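Local coordinates for protein ketosynthase (Streptomyces sp. MSC090213JE08, PDB 6KXD) that probably catalyses chain elongation in polyketide assembly, condensing an acyl chain with malonyl-ACP to give a 3-oxoacyl-ACP, as beta-ketoacyl-ACP synthases do, at residues Arg7-Leu12 / Glu241-Ala246; Asn273-Ala278 / Ile316-Gly321. One frame throughout, in Å; residues are numbered along the deposited sequence.

Contact 1 of 2, residues Arg7-Leu12 / Glu241-Ala246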
# COMPACT_ATOMS: atom_id res chain seq x y z
N ARG A 7 -15.04 -7.56 -21.59
CA ARG A 7 -13.89 -7.42 -20.63
C ARG A 7 -13.65 -8.77 -19.94
O ARG A 7 -14.59 -9.53 -19.70
CB ARG A 7 -14.16 -6.31 -19.60
CG ARG A 7 -15.05 -6.72 -18.44
CD ARG A 7 -15.17 -5.61 -17.42
NE ARG A 7 -16.16 -5.95 -16.42
CZ ARG A 7 -16.78 -5.08 -15.64
NH1 ARG A 7 -16.38 -3.83 -15.62
NH2 ARG A 7 -17.82 -5.47 -14.92
N ARG A 8 -12.39 -9.06 -19.62
CA ARG A 8 -12.00 -10.38 -19.15
C ARG A 8 -12.60 -10.60 -17.77
O ARG A 8 -12.62 -9.69 -16.93
CB ARG A 8 -10.48 -10.56 -19.07
CG ARG A 8 -9.73 -10.11 -20.32
CD ARG A 8 -8.46 -10.93 -20.50
NE ARG A 8 -7.70 -11.03 -19.26
CZ ARG A 8 -6.75 -11.94 -19.02
NH1 ARG A 8 -6.80 -13.13 -19.60
NH2 ARG A 8 -5.76 -11.64 -18.20
N ARG A 9 -13.07 -11.83 -17.55
CA ARG A 9 -13.71 -12.23 -16.31
C ARG A 9 -12.65 -12.85 -15.41
O ARG A 9 -11.72 -13.46 -15.88
CB ARG A 9 -14.85 -13.23 -16.58
CG ARG A 9 -16.16 -12.59 -17.02
CD ARG A 9 -17.18 -13.62 -17.47
NE ARG A 9 -17.21 -14.82 -16.65
CZ ARG A 9 -18.25 -15.26 -15.95
NH1 ARG A 9 -19.26 -14.45 -15.67
NH2 ARG A 9 -18.28 -16.50 -15.50
N VAL A 10 -12.78 -12.60 -14.11
CA VAL A 10 -11.77 -12.96 -13.11
C VAL A 10 -12.44 -13.70 -11.96
O VAL A 10 -13.45 -13.21 -11.42
CB VAL A 10 -11.08 -11.69 -12.58
CG1 VAL A 10 -10.04 -12.01 -11.50
CG2 VAL A 10 -10.50 -10.86 -13.72
N VAL A 11 -11.83 -14.80 -11.53
CA VAL A 11 -12.42 -15.72 -10.60
C VAL A 11 -11.44 -16.03 -9.47
O VAL A 11 -10.24 -15.93 -9.62
CB VAL A 11 -12.88 -17.00 -11.34
CG1 VAL A 11 -14.12 -16.71 -12.19
CG2 VAL A 11 -11.77 -17.61 -12.19
N LEU A 12 -12.03 -16.39 -8.32
CA LEU A 12 -11.32 -16.76 -7.14
C LEU A 12 -11.17 -18.27 -7.13
O LEU A 12 -12.14 -18.97 -6.85
CB LEU A 12 -12.10 -16.30 -5.90
CG LEU A 12 -12.21 -14.78 -5.73
CD1 LEU A 12 -13.14 -14.39 -4.60
CD2 LEU A 12 -10.83 -14.18 -5.50
N GLU A 241 -7.66 -15.28 -10.86
CA GLU A 241 -7.23 -15.85 -12.13
C GLU A 241 -8.19 -15.44 -13.22
O GLU A 241 -9.38 -15.30 -12.96
CB GLU A 241 -7.24 -17.38 -12.07
CG GLU A 241 -5.98 -17.98 -11.50
CD GLU A 241 -5.93 -19.50 -11.65
OE1 GLU A 241 -6.20 -20.19 -10.65
OE2 GLU A 241 -5.61 -19.99 -12.77
N SER A 242 -7.68 -15.24 -14.44
CA SER A 242 -8.59 -15.00 -15.56
C SER A 242 -9.50 -16.22 -15.66
O SER A 242 -9.05 -17.32 -15.38
CB SER A 242 -7.86 -14.75 -16.84
OG SER A 242 -7.23 -15.93 -17.29
N LEU A 243 -10.78 -16.01 -15.98
CA LEU A 243 -11.66 -17.16 -16.22
C LEU A 243 -11.00 -18.13 -17.22
O LEU A 243 -11.00 -19.33 -17.00
CB LEU A 243 -13.02 -16.69 -16.73
CG LEU A 243 -14.01 -17.82 -17.04
CD1 LEU A 243 -14.24 -18.67 -15.79
CD2 LEU A 243 -15.33 -17.27 -17.57
N GLU A 244 -10.45 -17.59 -18.31
CA GLU A 244 -9.77 -18.37 -19.34
C GLU A 244 -8.77 -19.34 -18.70
O GLU A 244 -8.76 -20.51 -19.02
CB GLU A 244 -8.92 -17.49 -20.25
CG GLU A 244 -9.65 -16.88 -21.42
CD GLU A 244 -8.79 -15.84 -22.12
OE1 GLU A 244 -8.14 -16.20 -23.13
OE2 GLU A 244 -8.73 -14.69 -21.62
N SER A 245 -7.91 -18.79 -17.84
CA SER A 245 -6.80 -19.51 -17.24
C SER A 245 -7.29 -20.55 -16.22
O SER A 245 -6.69 -21.59 -16.04
CB SER A 245 -5.85 -18.55 -16.57
OG SER A 245 -4.97 -19.25 -15.72
N ALA A 246 -8.34 -20.21 -15.48
CA ALA A 246 -8.94 -21.11 -14.50
C ALA A 246 -9.59 -22.31 -15.22
O ALA A 246 -9.26 -23.47 -14.93
CB ALA A 246 -9.95 -20.35 -13.68
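Val10 and Val11 run antiparallel to Ser242 and Glu241, joining the first strand of the ketosynthase fold to the end of strand 234-242. The backbone bonds come first. Val11 and Glu241 form a hydrogen-bonded pair, with Val11 N to Glu241 O and Glu241 N to Val11 O both 2.9 Å. Val10 and Ser242 follow as a non-hydrogen-bonded pair. One step further, Leu243 N, already in the first turn of helix 243-247, reaches Arg9 O at 2.7 Å and almost straight, so the ladder carries on past the last strand residue.

Apolar contacts gather round Val11. Valine suits the place because its branches split the work: CG2, set between the backbone N and the carbonyl carbon, meets Ala246 CB at 3.6 Å, while CG1 touches Leu243 CD1 more loosely at 4.1 Å. Leu243 lies alongside Arg9, its CD2 at the guanidinium edge, 3.2 Å from Arg9 NE; the charged end of Arg9 goes on to Glu256.

Charged and polar groups hold the rest. Arg8 bends at its third torsion (chi3 -47°), which lays one guanidinium face over Ser242 CB and brings NH1 within 3.2 Å of Glu244 OE2 in a salt bridge. NH1 comes from above the carboxylate plane, the two planes standing 83° apart, while OE2 lies in the guanidinium plane; Arg8 NH2 also bonds to Ile184 O. Ser242 is the N-cap: its short hydroxyl side chain can reach back to a first-turn N-H, OG accepting from Ser245 N at 3.0 Å and bonding also to Asp190. On the face that carries Val11, buried Glu241 turns its carboxylate to Arg103 and Arg249.

Main-chain bonds thus fix the register, whereas side chains tie the strand-to-helix turn to Arg8, Arg9 and Val11; the cationic partners probably keep Glu241 ionised.

Contact 2 of 2, residues Asn273-Ala278 / Ile316-Gly321; sequences NRDGIA and IVDVYG
The guanidinium of Arg274 presents its edge to the carboxylate of Asp318, and the two flat groups are nearly coplanar, 30° apart. Two nitrogens take one oxygen each, side-on: Arg274 NE gives to Asp318 OD2 at 2.8 Å, and Arg274 NH2 to Asp318 OD1 at 2.7 Å. Both bonds of this salt bridge are close to straight. OD1 uses its syn lone pair; OD2 is also approached on the syn side, but somewhat out of the carboxylate plane. Arginine suits this place because its chain, extended from CG to NE, is long enough to span the gap between helices, and it rests on Thr311 and Ala314 on the way. With an alanine replacing Asp318, the Arg274 guanidinium would probably be left without its carboxylate mate and less fixed in its rotation.

The contact pairs the start of helix 274-288 with the end of helix 306-320, two helices of the C-terminal half of the thiolase-like fold. The axes of residues 274-278 and 316-320 come within 9.1 Å and cross at -49°. Beside the salt bridge the helices pack through small apolar groups: Ala278 CB meets Val319 CG2 at 3.7 Å, and Val319 CG2 also lies 3.6 Å from Ala278 O. Alanine lets the backbones come close here, the CA atoms of Ala278 and Val319 being 6.0 Å apart. Val319 also reaches Ile281 and Arg282, about one turn further along helix 274-288.

Asp275 OD1 stands 4.4 Å from Asp318 OD2, a like-charge neighbour whose repulsion the arginine probably offsets. At the start of its helix, Asn273 is the N-cap: its OD1, a short-chain acceptor, takes the first-turn N-H of Gly276 on a lone pair at 2.9 Å.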
# COMPACT_ATOMS: atom_id res chain seq x y z
N ASN A 273 -16.78 8.85 6.37
CA ASN A 273 -17.54 9.85 5.68
C ASN A 273 -18.67 9.15 4.95
O ASN A 273 -18.47 8.26 4.15
CB ASN A 273 -16.67 10.61 4.70
CG ASN A 273 -17.39 11.79 4.08
OD1 ASN A 273 -18.09 11.63 3.07
ND2 ASN A 273 -17.21 12.95 4.67
N ARG A 274 -19.91 9.58 5.23
CA ARG A 274 -21.04 8.92 4.67
C ARG A 274 -21.03 8.97 3.12
O ARG A 274 -21.29 7.99 2.43
CB ARG A 274 -22.27 9.63 5.27
CG ARG A 274 -23.61 9.25 4.67
CD ARG A 274 -24.61 10.15 5.35
NE ARG A 274 -25.90 10.09 4.70
CZ ARG A 274 -27.01 10.63 5.19
NH1 ARG A 274 -26.96 11.34 6.30
NH2 ARG A 274 -28.16 10.43 4.57
N ASP A 275 -20.84 10.18 2.58
CA ASP A 275 -20.85 10.42 1.11
C ASP A 275 -19.74 9.60 0.44
O ASP A 275 -19.95 8.98 -0.62
CB ASP A 275 -20.71 11.93 0.80
CG ASP A 275 -21.96 12.74 1.14
OD1 ASP A 275 -22.96 12.15 1.65
OD2 ASP A 275 -21.94 13.97 0.87
N GLY A 276 -18.57 9.59 1.10
CA GLY A 276 -17.42 8.86 0.61
C GLY A 276 -17.68 7.36 0.54
O GLY A 276 -17.45 6.70 -0.48
N ILE A 277 -18.23 6.79 1.61
CA ILE A 277 -18.59 5.36 1.58
C ILE A 277 -19.64 5.12 0.49
O ILE A 277 -19.55 4.16 -0.27
CB ILE A 277 -19.07 4.87 2.95
CG1 ILE A 277 -18.01 5.10 4.03
CG2 ILE A 277 -19.48 3.40 2.87
CD1 ILE A 277 -18.46 4.75 5.40
N ALA A 278 -20.67 5.97 0.43
CA ALA A 278 -21.74 5.77 -0.53
C ALA A 278 -21.18 5.80 -1.96
O ALA A 278 -21.52 4.98 -2.79
CB ALA A 278 -22.83 6.81 -0.30
N ILE A 316 -25.03 3.10 3.46
CA ILE A 316 -25.69 1.95 2.91
C ILE A 316 -27.16 2.33 2.58
O ILE A 316 -27.65 2.06 1.49
CB ILE A 316 -25.58 0.73 3.86
CG1 ILE A 316 -24.15 0.17 3.84
CG2 ILE A 316 -26.59 -0.35 3.48
CD1 ILE A 316 -23.83 -0.78 4.97
N VAL A 317 -27.81 2.99 3.53
CA VAL A 317 -29.21 3.38 3.37
C VAL A 317 -29.31 4.45 2.26
O VAL A 317 -30.26 4.43 1.47
CB VAL A 317 -29.81 3.85 4.71
CG1 VAL A 317 -31.19 4.48 4.52
CG2 VAL A 317 -29.88 2.73 5.73
N ASP A 318 -28.33 5.35 2.16
CA ASP A 318 -28.30 6.29 1.04
C ASP A 318 -28.33 5.55 -0.29
O ASP A 318 -29.04 5.97 -1.20
CB ASP A 318 -27.05 7.17 0.99
CG ASP A 318 -27.07 8.33 1.96
OD1 ASP A 318 -28.14 8.57 2.56
OD2 ASP A 318 -26.01 8.96 2.11
N VAL A 319 -27.53 4.49 -0.43
CA VAL A 319 -27.35 3.88 -1.68
C VAL A 319 -28.53 2.96 -2.01
O VAL A 319 -28.91 2.81 -3.15
CB VAL A 319 -26.02 3.10 -1.74
CG1 VAL A 319 -26.00 2.17 -2.93
CG2 VAL A 319 -24.84 4.06 -1.74
N TYR A 320 -29.03 2.26 -1.00
CA TYR A 320 -29.95 1.16 -1.23
C TYR A 320 -31.39 1.59 -1.00
O TYR A 320 -32.28 0.81 -1.27
CB TYR A 320 -29.61 -0.03 -0.32
CG TYR A 320 -28.43 -0.82 -0.82
CD1 TYR A 320 -28.61 -1.87 -1.70
CD2 TYR A 320 -27.13 -0.48 -0.47
CE1 TYR A 320 -27.53 -2.59 -2.19
CE2 TYR A 320 -26.05 -1.19 -0.94
CZ TYR A 320 -26.25 -2.25 -1.81
OH TYR A 320 -25.21 -2.98 -2.30
N GLY A 321 -31.58 2.81 -0.50
CA GLY A 321 -32.85 3.20 0.10
C GLY A 321 -33.06 2.50 1.44
O GLY A 321 -32.15 1.85 1.99

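Contact 1 closes before contact 2 opens along the chain, so the two stand in series, their centres 30 Å apart and their nearest atoms about 15 Å apart without touching. Contact 1 belongs to the N-terminal half of the ketosynthase, where the first strand meets the end of strand 234-242, far from the centre of the chain. Contact 2 lies in the C-terminal half, between helices 274-288 and 306-320. Strand 255-264 bridges them: it pairs with strand 10-19 in the mixed sheet and comes before helix 274-288 in the chain. One contact therefore pairs two neighbouring strands of the sheet where a helix begins, while the other packs two helices together outside it, both within the single ketosynthase family region.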